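Local coordinates for hypothetical protein PH1320 (Pyrococcus horikoshii, PDB 2E87) that is of unknown function but binds GDP in a P-loop G domain joined to a helical bundle, and probably acts as a GTP-binding protein of the NOG1 family, at residues A[22-27]-A[50-55]; A[93-98]-A[148-153]; A[163-168]-A[244-249]; A[212-217]-A[333-338]. All blocks are in the same frame, centred on the assembly; numbering follows the deposited sequence.

In the fold
Interactions 1 and 2 belong to the N-terminal helical bundle, with centres 24 Å apart; interactions 3 and 4 lie in or beside the G domain. No hydrogen bond crosses any of the four. Small aliphatic groups and one phenylalanine ring fill the partly buried interaction 1, while the buried interaction 2 gathers around one leucine; helix 38-67 carries residues 50-55 and also touches Ile98 of interaction 2. Interaction 3, partly buried, joins two loops that lead into neighbouring strands. Interaction 4, buried, sets aromatic rings of a strand on a helix and adds a guanidinium at its margin. Interactions 3 and 4 touch, probably by a hydrogen bond from Gln217 N to Pro168 O (2.9 Å).

Interaction 1: A[22-27]-A[50-55]; sequences FRRAEK and VRTVSN
Thr52 and Val53 turn their methyl groups onto Ala25, joining two near-antiparallel helices of the NOG1-type N-terminal helical bundle. The short axes approach to 8.3 Å and their directions differ by 145°, a close spacing consistent with the small Ala25 at the crossing. Val53 CG2 is shared between two residues: it lies 3.8 Å from Ala25 CB and 4.0 Å from Phe22 CD2. Its isopropyl group meets the Phe22 ring at a slant. CB of Phe22 points away from the other helix, but the ring swings back so that CD2 reaches the valine.

Thr52 uses its carbon branch. Placed opposite the backbone N, the methyl Thr52 CG2 sits over the turn at Arg24 and Ala25, 3.9 Å from Ala25 CA, and the aliphatic CG of Arg24 runs across it. The rest of the bent arginine chain leads away, its guanidinium taking no part in the crossing. The same rotation of Thr52 puts OG1 beside its own backbone N, where it hydrogen-bonds to Leu48 O one turn back, so the hydroxyl is satisfied within its helix.

Further out, Tyr133 of helix 122-142 stacks on the Phe22 ring and touches Ala25 and Val53, making a third wall. The closest approach of the two segments is that of Thr52 CG2 to Arg24 O, at 3.7 Å.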
loop_
_atom_site.group_PDB
_atom_site.type_symbol
_atom_site.label_atom_id
_atom_site.label_comp_id
_atom_site.label_asym_id
_atom_site.label_seq_id
_atom_site.Cartn_x
_atom_site.Cartn_y
_atom_site.Cartn_z
ATOM N N PHE A 22 -12.434 -28.369 -14.770
ATOM C CA PHE A 22 -12.839 -29.681 -15.265
ATOM C C PHE A 22 -14.319 -29.894 -14.954
ATOM O O PHE A 22 -15.091 -30.342 -15.806
ATOM C CB PHE A 22 -11.996 -30.793 -14.633
ATOM C CG PHE A 22 -10.565 -30.827 -15.101
ATOM C CD1 PHE A 22 -9.699 -31.820 -14.642
ATOM C CD2 PHE A 22 -10.078 -29.883 -16.010
ATOM C CE1 PHE A 22 -8.371 -31.879 -15.079
ATOM C CE2 PHE A 22 -8.757 -29.931 -16.453
ATOM C CZ PHE A 22 -7.896 -30.933 -15.989
ATOM N N ARG A 23 -14.713 -29.548 -13.735
ATOM C CA ARG A 23 -16.097 -29.695 -13.314
ATOM C C ARG A 23 -17.022 -28.943 -14.267
ATOM O O ARG A 23 -18.045 -29.474 -14.687
ATOM C CB ARG A 23 -16.289 -29.163 -11.889
ATOM C CG ARG A 23 -17.348 -29.917 -11.079
ATOM C CD ARG A 23 -17.836 -29.125 -9.859
ATOM N NE ARG A 23 -16.738 -28.571 -9.066
ATOM C CZ ARG A 23 -16.484 -27.266 -8.934
ATOM N NH1 ARG A 23 -17.247 -26.361 -9.544
ATOM N NH2 ARG A 23 -15.459 -26.861 -8.190
ATOM N N ARG A 24 -16.663 -27.707 -14.611
ATOM C CA ARG A 24 -17.494 -26.904 -15.495
ATOM C C ARG A 24 -17.524 -27.476 -16.904
ATOM O O ARG A 24 -18.509 -27.322 -17.626
ATOM C CB ARG A 24 -17.002 -25.457 -15.548
ATOM C CG ARG A 24 -18.019 -24.498 -16.142
ATOM C CD ARG A 24 -18.872 -23.849 -15.060
ATOM N NE ARG A 24 -18.399 -22.506 -14.721
ATOM C CZ ARG A 24 -18.134 -22.093 -13.485
ATOM N NH1 ARG A 24 -18.293 -22.920 -12.457
ATOM N NH2 ARG A 24 -17.708 -20.851 -13.273
ATOM N N ALA A 25 -16.440 -28.129 -17.295
ATOM C CA ALA A 25 -16.360 -28.716 -18.621
ATOM C C ALA A 25 -17.230 -29.973 -18.659
ATOM O O ALA A 25 -17.873 -30.272 -19.652
ATOM C CB ALA A 25 -14.910 -29.049 -18.963
ATOM N N GLU A 26 -17.241 -30.699 -17.555
ATOM C CA GLU A 26 -18.034 -31.903 -17.438
ATOM C C GLU A 26 -19.517 -31.530 -17.585
ATOM O O GLU A 26 -20.252 -32.127 -18.378
ATOM C CB GLU A 26 -17.749 -32.531 -16.075
ATOM C CG GLU A 26 -18.555 -33.760 -15.724
ATOM C CD GLU A 26 -18.065 -34.387 -14.434
ATOM O OE1 GLU A 26 -18.078 -33.698 -13.394
ATOM O OE2 GLU A 26 -17.649 -35.563 -14.457
ATOM N N LYS A 27 -19.936 -30.517 -16.837
ATOM C CA LYS A 27 -21.316 -30.058 -16.856
ATOM C C LYS A 27 -21.754 -29.594 -18.235
ATOM O O LYS A 27 -22.832 -29.951 -18.695
ATOM C CB LYS A 27 -21.495 -28.930 -15.836
ATOM C CG LYS A 27 -22.896 -28.343 -15.748
ATOM C CD LYS A 27 -23.011 -27.432 -14.528
ATOM C CE LYS A 27 -24.326 -26.672 -14.498
ATOM N NZ LYS A 27 -24.486 -25.869 -13.245
ATOM N N VAL A 50 -12.553 -28.514 -24.359
ATOM C CA VAL A 50 -11.312 -27.757 -24.462
ATOM C C VAL A 50 -11.544 -26.257 -24.307
ATOM O O VAL A 50 -10.757 -25.567 -23.666
ATOM C CB VAL A 50 -10.603 -28.040 -25.796
ATOM C CG1 VAL A 50 -9.505 -27.023 -26.029
ATOM C CG2 VAL A 50 -10.020 -29.432 -25.772
ATOM N N ARG A 51 -12.637 -25.754 -24.868
ATOM C CA ARG A 51 -12.936 -24.331 -24.772
ATOM C C ARG A 51 -13.411 -23.921 -23.393
ATOM O O ARG A 51 -13.085 -22.835 -22.923
ATOM C CB ARG A 51 -14.003 -23.918 -25.792
ATOM C CG ARG A 51 -13.607 -24.100 -27.232
ATOM C CD ARG A 51 -14.318 -23.075 -28.094
ATOM N NE ARG A 51 -14.198 -23.377 -29.517
ATOM C CZ ARG A 51 -14.931 -24.291 -30.148
ATOM N NH1 ARG A 51 -15.845 -24.990 -29.479
ATOM N NH2 ARG A 51 -14.750 -24.503 -31.447
ATOM N N THR A 52 -14.202 -24.778 -22.754
ATOM C CA THR A 52 -14.725 -24.470 -21.436
ATOM C C THR A 52 -13.591 -24.450 -20.407
ATOM O O THR A 52 -13.535 -23.566 -19.554
ATOM C CB THR A 52 -15.821 -25.490 -21.021
ATOM O OG1 THR A 52 -16.797 -25.588 -22.064
ATOM C CG2 THR A 52 -16.526 -25.036 -19.741
ATOM N N VAL A 53 -12.680 -25.414 -20.480
ATOM C CA VAL A 53 -11.566 -25.426 -19.537
ATOM C C VAL A 53 -10.752 -24.176 -19.760
ATOM O O VAL A 53 -10.382 -23.494 -18.820
ATOM C CB VAL A 53 -10.638 -26.633 -19.731
ATOM C CG1 VAL A 53 -9.330 -26.433 -18.926
ATOM C CG2 VAL A 53 -11.351 -27.893 -19.281
ATOM N N SER A 54 -10.486 -23.871 -21.017
ATOM C CA SER A 54 -9.700 -22.691 -21.338
ATOM C C SER A 54 -10.330 -21.406 -20.814
ATOM O O SER A 54 -9.645 -20.570 -20.225
ATOM C CB SER A 54 -9.496 -22.583 -22.846
ATOM O OG SER A 54 -8.658 -21.487 -23.153
ATOM N N ASN A 55 -11.637 -21.258 -21.002
ATOM C CA ASN A 55 -12.321 -20.055 -20.555
ATOM C C ASN A 55 -12.464 -19.899 -19.067
ATOM O O ASN A 55 -12.329 -18.798 -18.543
ATOM C CB ASN A 55 -13.704 -19.948 -21.186
ATOM C CG ASN A 55 -13.662 -19.239 -22.501
ATOM O OD1 ASN A 55 -13.266 -19.817 -23.510
ATOM N ND2 ASN A 55 -14.043 -17.957 -22.499
#

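Interaction 2: A[93-98]-A[148-153]; sequences KAMAGI and RYLNKA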
loop_
_atom_site.group_PDB
_atom_site.type_symbol
_atom_site.label_atom_id
_atom_site.label_comp_id
_atom_site.label_asym_id
_atom_site.label_seq_id
_atom_site.Cartn_x
_atom_site.Cartn_y
_atom_site.Cartn_z
ATOM N N LYS A 93 6.551 -10.362 -10.303
ATOM C CA LYS A 93 6.841 -11.633 -10.934
ATOM C C LYS A 93 5.746 -12.657 -10.777
ATOM O O LYS A 93 5.494 -13.445 -11.690
ATOM C CB LYS A 93 8.161 -12.191 -10.415
ATOM C CG LYS A 93 9.345 -11.457 -10.993
ATOM C CD LYS A 93 10.660 -11.895 -10.390
ATOM C CE LYS A 93 11.780 -11.070 -10.997
ATOM N NZ LYS A 93 13.083 -11.328 -10.350
ATOM N N ALA A 94 5.097 -12.655 -9.624
ATOM C CA ALA A 94 4.014 -13.590 -9.388
ATOM C C ALA A 94 2.908 -13.221 -10.376
ATOM O O ALA A 94 2.372 -14.084 -11.083
ATOM C CB ALA A 94 3.522 -13.476 -7.956
HETATM N N MSE A 95 2.591 -11.929 -10.446
HETATM C CA MSE A 95 1.559 -11.466 -11.364
HETATM C C MSE A 95 1.917 -11.832 -12.787
HETATM O O MSE A 95 1.062 -12.273 -13.548
HETATM C CB MSE A 95 1.371 -9.956 -11.246
HETATM C CG MSE A 95 0.753 -9.505 -9.931
HETATM SE SE MSE A 95 -1.057 -10.170 -9.646
HETATM C CE MSE A 95 -2.006 -8.918 -10.793
ATOM N N ALA A 96 3.183 -11.659 -13.150
ATOM C CA ALA A 96 3.624 -11.985 -14.501
ATOM C C ALA A 96 3.481 -13.485 -14.768
ATOM O O ALA A 96 3.304 -13.905 -15.901
ATOM C CB ALA A 96 5.072 -11.536 -14.716
ATOM N N GLY A 97 3.566 -14.290 -13.722
ATOM C CA GLY A 97 3.395 -15.715 -13.904
ATOM C C GLY A 97 1.945 -15.988 -14.291
ATOM O O GLY A 97 1.655 -16.887 -15.075
ATOM N N ILE A 98 1.028 -15.206 -13.741
ATOM C CA ILE A 98 -0.387 -15.372 -14.047
ATOM C C ILE A 98 -0.637 -15.020 -15.521
ATOM O O ILE A 98 -1.240 -15.788 -16.259
ATOM C CB ILE A 98 -1.244 -14.496 -13.107
ATOM C CG1 ILE A 98 -1.180 -15.064 -11.687
ATOM C CG2 ILE A 98 -2.665 -14.452 -13.576
ATOM C CD1 ILE A 98 -2.117 -14.384 -10.691
ATOM N N ARG A 148 -0.320 -19.212 -4.547
ATOM C CA ARG A 148 -0.377 -19.331 -3.109
ATOM C C ARG A 148 0.244 -18.095 -2.462
ATOM O O ARG A 148 -0.301 -17.553 -1.511
ATOM C CB ARG A 148 0.312 -20.621 -2.687
ATOM C CG ARG A 148 -0.572 -21.824 -2.961
ATOM C CD ARG A 148 0.171 -23.143 -2.898
ATOM N NE ARG A 148 -0.767 -24.240 -3.095
ATOM C CZ ARG A 148 -1.655 -24.626 -2.187
ATOM N NH1 ARG A 148 -1.716 -24.017 -1.009
ATOM N NH2 ARG A 148 -2.513 -25.582 -2.475
ATOM N N TYR A 149 1.369 -17.641 -2.998
ATOM C CA TYR A 149 2.007 -16.440 -2.477
ATOM C C TYR A 149 1.082 -15.222 -2.654
ATOM O O TYR A 149 0.948 -14.416 -1.740
ATOM C CB TYR A 149 3.330 -16.179 -3.187
ATOM C CG TYR A 149 3.763 -14.724 -3.154
ATOM C CD1 TYR A 149 4.366 -14.173 -2.021
ATOM C CD2 TYR A 149 3.539 -13.884 -4.261
ATOM C CE1 TYR A 149 4.739 -12.814 -1.986
ATOM C CE2 TYR A 149 3.903 -12.532 -4.235
ATOM C CZ TYR A 149 4.499 -12.002 -3.096
ATOM O OH TYR A 149 4.826 -10.667 -3.072
ATOM N N LEU A 150 0.454 -15.081 -3.816
ATOM C CA LEU A 150 -0.427 -13.932 -4.042
ATOM C C LEU A 150 -1.583 -13.904 -3.049
ATOM O O LEU A 150 -2.062 -12.841 -2.664
ATOM C CB LEU A 150 -0.983 -13.940 -5.472
ATOM C CG LEU A 150 0.027 -13.494 -6.518
ATOM C CD1 LEU A 150 -0.510 -13.766 -7.898
ATOM C CD2 LEU A 150 0.335 -12.009 -6.336
ATOM N N ASN A 151 -2.013 -15.074 -2.605
ATOM C CA ASN A 151 -3.115 -15.111 -1.673
ATOM C C ASN A 151 -2.689 -14.662 -0.284
ATOM O O ASN A 151 -3.489 -14.070 0.453
ATOM C CB ASN A 151 -3.713 -16.504 -1.643
ATOM C CG ASN A 151 -5.198 -16.478 -1.436
ATOM O OD1 ASN A 151 -5.877 -15.542 -1.860
ATOM N ND2 ASN A 151 -5.723 -17.509 -0.799
ATOM N N LYS A 152 -1.429 -14.937 0.064
ATOM C CA LYS A 152 -0.857 -14.547 1.355
ATOM C C LYS A 152 -0.477 -13.059 1.324
ATOM O O LYS A 152 -0.615 -12.347 2.316
ATOM C CB LYS A 152 0.396 -15.376 1.677
ATOM C CG LYS A 152 0.161 -16.864 1.960
ATOM C CD LYS A 152 1.480 -17.617 1.935
ATOM C CE LYS A 152 1.289 -19.130 1.900
ATOM N NZ LYS A 152 2.559 -19.844 1.539
ATOM N N ALA A 153 0.027 -12.592 0.194
ATOM C CA ALA A 153 0.390 -11.184 0.092
ATOM C C ALA A 153 -0.909 -10.376 0.219
ATOM O O ALA A 153 -0.915 -9.268 0.750
ATOM C CB ALA A 153 1.051 -10.904 -1.240
#
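Tyr149, whose ring edge meets Ala94, has its carbonyl O gripped twice within the helix: by Ala153 N at 2.8 Å and, weakly, by Lys152 N. Across the contact everything is apolar. Ala94 CB lies near the plane of the tyrosine ring, 3.7 Å from Tyr149 CD2, and also 3.8 Å from Leu150 CG. Leu150 is the centre: its CD1 meets Ile98 CD1 tip to tip at a tight 3.3 Å, and both its methyls lie about 4.0 Å from the SE of Met95, a selenomethionine. That chain, folded at chi2 (-63°) and chi3, crosses the leucine at about a right angle. An alanine in place of Leu150 would probably open a gap between Ala94, Ile98 and the selenium of Met95. Such packing joins helices 88-117 and 144-156 of the bundle: Ile98 and Met95 continue onto helix 38-67, Leu150 touches Phe91, and Tyr149 OH is hydrogen-bonded to Val86 O at the end of helix 76-86.

Interaction 3: A[163-168]-A[244-249]; sequences VDLEIP and RYLGNL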
loop_
_atom_site.group_PDB
_atom_site.type_symbol
_atom_site.label_atom_id
_atom_site.label_comp_id
_atom_site.label_asym_id
_atom_site.label_seq_id
_atom_site.Cartn_x
_atom_site.Cartn_y
_atom_site.Cartn_z
ATOM N N VAL A 163 -4.506 5.977 5.531
ATOM C CA VAL A 163 -4.325 7.424 5.680
ATOM C C VAL A 163 -4.587 8.170 4.379
ATOM O O VAL A 163 -4.582 7.581 3.296
ATOM C CB VAL A 163 -2.901 7.770 6.152
ATOM C CG1 VAL A 163 -2.704 7.298 7.552
ATOM C CG2 VAL A 163 -1.889 7.123 5.250
ATOM N N ASP A 164 -4.812 9.474 4.493
ATOM C CA ASP A 164 -5.088 10.301 3.328
ATOM C C ASP A 164 -3.790 10.580 2.608
ATOM O O ASP A 164 -2.831 11.071 3.204
ATOM C CB ASP A 164 -5.744 11.628 3.746
ATOM C CG ASP A 164 -6.409 12.343 2.574
ATOM O OD1 ASP A 164 -5.708 12.629 1.579
ATOM O OD2 ASP A 164 -7.630 12.619 2.649
ATOM N N LEU A 165 -3.761 10.289 1.316
ATOM C CA LEU A 165 -2.550 10.503 0.553
ATOM C C LEU A 165 -2.524 11.725 -0.352
ATOM O O LEU A 165 -1.541 11.943 -1.053
ATOM C CB LEU A 165 -2.234 9.255 -0.260
ATOM C CG LEU A 165 -2.090 8.008 0.606
ATOM C CD1 LEU A 165 -1.569 6.891 -0.255
ATOM C CD2 LEU A 165 -1.132 8.257 1.754
ATOM N N GLU A 166 -3.583 12.528 -0.338
ATOM C CA GLU A 166 -3.597 13.721 -1.176
ATOM C C GLU A 166 -3.337 14.990 -0.390
ATOM O O GLU A 166 -2.488 15.793 -0.760
ATOM C CB GLU A 166 -4.937 13.907 -1.891
ATOM C CG GLU A 166 -5.257 12.914 -2.979
ATOM C CD GLU A 166 -6.375 13.418 -3.881
ATOM O OE1 GLU A 166 -7.440 13.831 -3.360
ATOM O OE2 GLU A 166 -6.182 13.408 -5.115
ATOM N N ILE A 167 -4.079 15.181 0.689
ATOM C CA ILE A 167 -3.939 16.400 1.472
ATOM C C ILE A 167 -2.607 16.554 2.210
ATOM O O ILE A 167 -1.961 15.566 2.589
ATOM C CB ILE A 167 -5.097 16.527 2.467
ATOM C CG1 ILE A 167 -4.963 15.486 3.574
ATOM C CG2 ILE A 167 -6.421 16.342 1.728
ATOM C CD1 ILE A 167 -5.901 15.730 4.728
ATOM N N PRO A 168 -2.188 17.807 2.445
ATOM C CA PRO A 168 -0.915 18.043 3.144
ATOM C C PRO A 168 -0.886 17.309 4.482
ATOM O O PRO A 168 -1.864 17.311 5.231
ATOM C CB PRO A 168 -0.881 19.566 3.324
ATOM C CG PRO A 168 -1.880 20.090 2.278
ATOM C CD PRO A 168 -2.970 19.051 2.338
ATOM N N ARG A 244 8.793 9.866 3.896
ATOM C CA ARG A 244 9.254 10.930 2.998
ATOM C C ARG A 244 8.205 11.195 1.926
ATOM O O ARG A 244 8.074 12.325 1.435
ATOM C CB ARG A 244 10.545 10.544 2.264
ATOM C CG ARG A 244 11.763 10.265 3.118
ATOM C CD ARG A 244 12.964 9.916 2.227
ATOM N NE ARG A 244 14.144 9.528 3.001
ATOM C CZ ARG A 244 15.312 9.168 2.471
ATOM N NH1 ARG A 244 15.468 9.146 1.153
ATOM N NH2 ARG A 244 16.323 8.822 3.260
ATOM N N TYR A 245 7.479 10.146 1.552
ATOM C CA TYR A 245 6.460 10.249 0.517
ATOM C C TYR A 245 5.062 10.623 1.006
ATOM O O TYR A 245 4.163 10.860 0.199
ATOM C CB TYR A 245 6.409 8.937 -0.258
ATOM C CG TYR A 245 7.747 8.570 -0.842
ATOM C CD1 TYR A 245 8.313 7.330 -0.602
ATOM C CD2 TYR A 245 8.446 9.472 -1.642
ATOM C CE1 TYR A 245 9.548 6.986 -1.147
ATOM C CE2 TYR A 245 9.672 9.146 -2.193
ATOM C CZ TYR A 245 10.219 7.900 -1.943
ATOM O OH TYR A 245 11.432 7.571 -2.496
ATOM N N LEU A 246 4.884 10.666 2.319
ATOM C CA LEU A 246 3.609 11.023 2.932
ATOM C C LEU A 246 3.672 12.436 3.529
ATOM O O LEU A 246 2.842 13.293 3.219
ATOM C CB LEU A 246 3.276 10.031 4.034
ATOM C CG LEU A 246 2.010 10.265 4.843
ATOM C CD1 LEU A 246 0.768 10.201 3.966
ATOM C CD2 LEU A 246 1.957 9.188 5.905
ATOM N N GLY A 247 4.673 12.668 4.376
ATOM C CA GLY A 247 4.829 13.957 5.026
ATOM C C GLY A 247 5.210 15.135 4.153
ATOM O O GLY A 247 6.011 15.007 3.237
ATOM N N ASN A 248 4.636 16.297 4.451
ATOM C CA ASN A 248 4.925 17.517 3.696
ATOM C C ASN A 248 5.563 18.525 4.639
ATOM O O ASN A 248 6.035 19.578 4.223
ATOM C CB ASN A 248 3.630 18.083 3.119
ATOM C CG ASN A 248 2.901 17.077 2.260
ATOM O OD1 ASN A 248 3.355 16.742 1.172
ATOM N ND2 ASN A 248 1.777 16.568 2.752
ATOM N N LEU A 249 5.557 18.180 5.922
ATOM C CA LEU A 249 6.126 19.008 6.973
ATOM C C LEU A 249 6.402 18.141 8.196
ATOM O O LEU A 249 5.587 17.316 8.593
ATOM C CB LEU A 249 5.179 20.137 7.380
ATOM C CG LEU A 249 5.647 20.892 8.635
ATOM C CD1 LEU A 249 6.949 21.623 8.341
ATOM C CD2 LEU A 249 4.590 21.878 9.066
#
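Leu246 pushes one methyl into the bend of residues 163-168, where Leu246 CD1 lies 3.5 Å from Leu165 CD2. Its side chain leaves in an extended first torsion (chi1 177°) and turns at chi2 (62°), which carries CD1 toward the other loop although CB itself points neither at that loop nor away from it. There Leu246 CD1 also lies 3.8 Å from Asp164 O and 4.3 Å from Val163 CG2. Leu165 crosses Leu246 at about a right angle. Leu165 CG stands beside its own backbone N (chi1 -57°), and CD2 is the branch that reaches across.

Asp164 shapes the bend through an Asx turn, which a second bond extends to an Asx motif. Asp164 OD1 accepts Glu166 N at 2.9 Å, nearly in line with the carboxylate C-O bond, and Ile167 N at 3.2 Å from above the carboxylate plane. Two amides thus hold one oxygen and fix the carboxylate's rotation. Farther along, the Asn248 side chain lies against Pro168.

Both loops open into neighbouring parallel strands of the G-domain sheet, 169-173 and 249-254. Leu165 leans on Phe77 and Tyr78 of helix 76-86, Leu246 on Ile219 of strand 214-220, while Pro168 and Asn248 meet helix 323-350.

Interaction 4: A[212-217]-A[333-338]; sequences GYFRYQ and TLRPLA
Phe214 and Tyr216, alternate residues of strand 214-220, point their rings at helix 323-350, which packs on the sheet of this P-loop G domain. Strand and helix segments run at 119° to each other, with Ala338 as the small residue where they come close: its CB lies 3.6 Å from Phe214 CD2.

Arg335 can be followed outward along its length. Arg335 CB sits 3.6 Å from Tyr216 OH and Arg335 CG 4.1 Å from the same oxygen, so the start of the chain lies by the phenol. The chain is extended through chi1 and chi2, then bends at chi3 (-104°), turning the guanidinium onto the phenylalanine. Arg335 CZ is 3.8 Å from Phe214 CE1, NH1 touches CE1 too, and Arg335 NH2 ends 3.5 Å from Phe214 CD1. The planes are 62° apart, with CD1 above one face of the guanidinium, so the groups do not stack flat. Its NH1 and NH2 also have weak, long ion pairs with Glu339 and Asp211 respectively.

An alanine at Phe214 would probably open a gap beside Ala338 CB and take away the ring that the guanidinium lies against. Tyr216, whose ring also meets Phe209 on the adjacent strand, slides past Leu334: Leu334 CB lies at the ring edge, 3.5 Å from Tyr216 CE2. Beyond it, Tyr216 OH comes to 3.3 Å from Arg335 CA.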
loop_
_atom_site.group_PDB
_atom_site.type_symbol
_atom_site.label_atom_id
_atom_site.label_comp_id
_atom_site.label_asym_id
_atom_site.label_seq_id
_atom_site.Cartn_x
_atom_site.Cartn_y
_atom_site.Cartn_z
ATOM N N GLY A 212 -10.608 26.898 7.028
ATOM C CA GLY A 212 -11.311 27.352 5.847
ATOM C C GLY A 212 -11.979 26.079 5.353
ATOM O O GLY A 212 -12.679 25.411 6.117
ATOM N N TYR A 213 -11.766 25.722 4.093
ATOM C CA TYR A 213 -12.346 24.482 3.593
ATOM C C TYR A 213 -11.210 23.502 3.252
ATOM O O TYR A 213 -11.415 22.500 2.574
ATOM C CB TYR A 213 -13.262 24.753 2.384
ATOM C CG TYR A 213 -12.596 25.410 1.199
ATOM C CD1 TYR A 213 -11.836 24.666 0.305
ATOM C CD2 TYR A 213 -12.742 26.778 0.957
ATOM C CE1 TYR A 213 -11.238 25.261 -0.807
ATOM C CE2 TYR A 213 -12.141 27.387 -0.154
ATOM C CZ TYR A 213 -11.395 26.613 -1.031
ATOM O OH TYR A 213 -10.839 27.170 -2.152
ATOM N N PHE A 214 -10.015 23.800 3.753
ATOM C CA PHE A 214 -8.851 22.954 3.524
ATOM C C PHE A 214 -8.622 22.033 4.723
ATOM O O PHE A 214 -8.846 22.411 5.877
ATOM C CB PHE A 214 -7.597 23.799 3.284
ATOM C CG PHE A 214 -7.721 24.764 2.134
ATOM C CD1 PHE A 214 -8.384 25.983 2.295
ATOM C CD2 PHE A 214 -7.196 24.448 0.884
ATOM C CE1 PHE A 214 -8.519 26.866 1.225
ATOM C CE2 PHE A 214 -7.322 25.315 -0.188
ATOM C CZ PHE A 214 -7.985 26.528 -0.021
ATOM N N ARG A 215 -8.191 20.811 4.440
ATOM C CA ARG A 215 -7.934 19.845 5.489
ATOM C C ARG A 215 -6.444 19.575 5.599
ATOM O O ARG A 215 -5.728 19.548 4.590
ATOM C CB ARG A 215 -8.704 18.560 5.204
ATOM C CG ARG A 215 -10.219 18.761 5.234
ATOM C CD ARG A 215 -10.940 17.761 4.334
ATOM N NE ARG A 215 -11.726 16.785 5.086
ATOM C CZ ARG A 215 -12.813 17.080 5.794
ATOM N NH1 ARG A 215 -13.255 18.330 5.852
ATOM N NH2 ARG A 215 -13.457 16.124 6.449
ATOM N N TYR A 216 -5.975 19.425 6.835
ATOM C CA TYR A 216 -4.570 19.129 7.086
ATOM C C TYR A 216 -4.494 17.858 7.895
ATOM O O TYR A 216 -5.149 17.732 8.927
ATOM C CB TYR A 216 -3.892 20.254 7.857
ATOM C CG TYR A 216 -3.850 21.537 7.091
ATOM C CD1 TYR A 216 -4.911 22.428 7.143
ATOM C CD2 TYR A 216 -2.769 21.843 6.267
ATOM C CE1 TYR A 216 -4.904 23.591 6.392
ATOM C CE2 TYR A 216 -2.756 23.001 5.513
ATOM C CZ TYR A 216 -3.833 23.872 5.582
ATOM O OH TYR A 216 -3.851 25.025 4.830
ATOM N N GLN A 217 -3.710 16.905 7.416
ATOM C CA GLN A 217 -3.569 15.646 8.122
ATOM C C GLN A 217 -2.393 15.703 9.126
ATOM O O GLN A 217 -1.329 16.230 8.820
ATOM C CB GLN A 217 -3.354 14.516 7.112
ATOM C CG GLN A 217 -3.454 13.137 7.725
ATOM C CD GLN A 217 -3.328 12.033 6.704
ATOM O OE1 GLN A 217 -2.324 11.933 5.988
ATOM N NE2 GLN A 217 -4.347 11.189 6.628
ATOM N N THR A 333 2.704 27.263 6.331
ATOM C CA THR A 333 3.628 26.405 5.604
ATOM C C THR A 333 2.945 25.533 4.569
ATOM O O THR A 333 3.472 25.331 3.477
ATOM C CB THR A 333 4.394 25.458 6.566
ATOM O OG1 THR A 333 5.096 26.231 7.549
ATOM C CG2 THR A 333 5.391 24.597 5.797
ATOM N N LEU A 334 1.761 25.034 4.902
ATOM C CA LEU A 334 1.077 24.125 4.008
ATOM C C LEU A 334 -0.116 24.608 3.184
ATOM O O LEU A 334 -0.570 23.880 2.303
ATOM C CB LEU A 334 0.686 22.879 4.801
ATOM C CG LEU A 334 1.833 22.147 5.511
ATOM C CD1 LEU A 334 1.281 20.906 6.171
ATOM C CD2 LEU A 334 2.936 21.762 4.522
ATOM N N ARG A 335 -0.626 25.812 3.441
ATOM C CA ARG A 335 -1.774 26.304 2.671
ATOM C C ARG A 335 -1.505 26.331 1.163
ATOM O O ARG A 335 -2.385 26.015 0.362
ATOM C CB ARG A 335 -2.203 27.690 3.149
ATOM C CG ARG A 335 -3.355 28.275 2.362
ATOM C CD ARG A 335 -3.944 29.480 3.073
ATOM N NE ARG A 335 -5.204 29.141 3.724
ATOM C CZ ARG A 335 -6.404 29.351 3.193
ATOM N NH1 ARG A 335 -6.518 29.911 1.993
ATOM N NH2 ARG A 335 -7.490 28.983 3.861
ATOM N N PRO A 336 -0.293 26.732 0.752
ATOM C CA PRO A 336 -0.045 26.739 -0.691
ATOM C C PRO A 336 -0.204 25.343 -1.289
ATOM O O PRO A 336 -0.912 25.161 -2.277
ATOM C CB PRO A 336 1.385 27.290 -0.810
ATOM C CG PRO A 336 1.959 27.173 0.579
ATOM C CD PRO A 336 0.778 27.442 1.467
ATOM N N LEU A 337 0.444 24.354 -0.679
ATOM C CA LEU A 337 0.339 22.985 -1.166
ATOM C C LEU A 337 -1.116 22.535 -1.167
ATOM O O LEU A 337 -1.541 21.805 -2.053
ATOM C CB LEU A 337 1.162 22.028 -0.298
ATOM C CG LEU A 337 0.975 20.555 -0.686
ATOM C CD1 LEU A 337 1.396 20.355 -2.136
ATOM C CD2 LEU A 337 1.784 19.651 0.232
ATOM N N ALA A 338 -1.877 22.965 -0.166
ATOM C CA ALA A 338 -3.286 22.590 -0.068
ATOM C C ALA A 338 -4.089 23.134 -1.256
ATOM O O ALA A 338 -4.971 22.455 -1.783
ATOM C CB ALA A 338 -3.872 23.110 1.241
#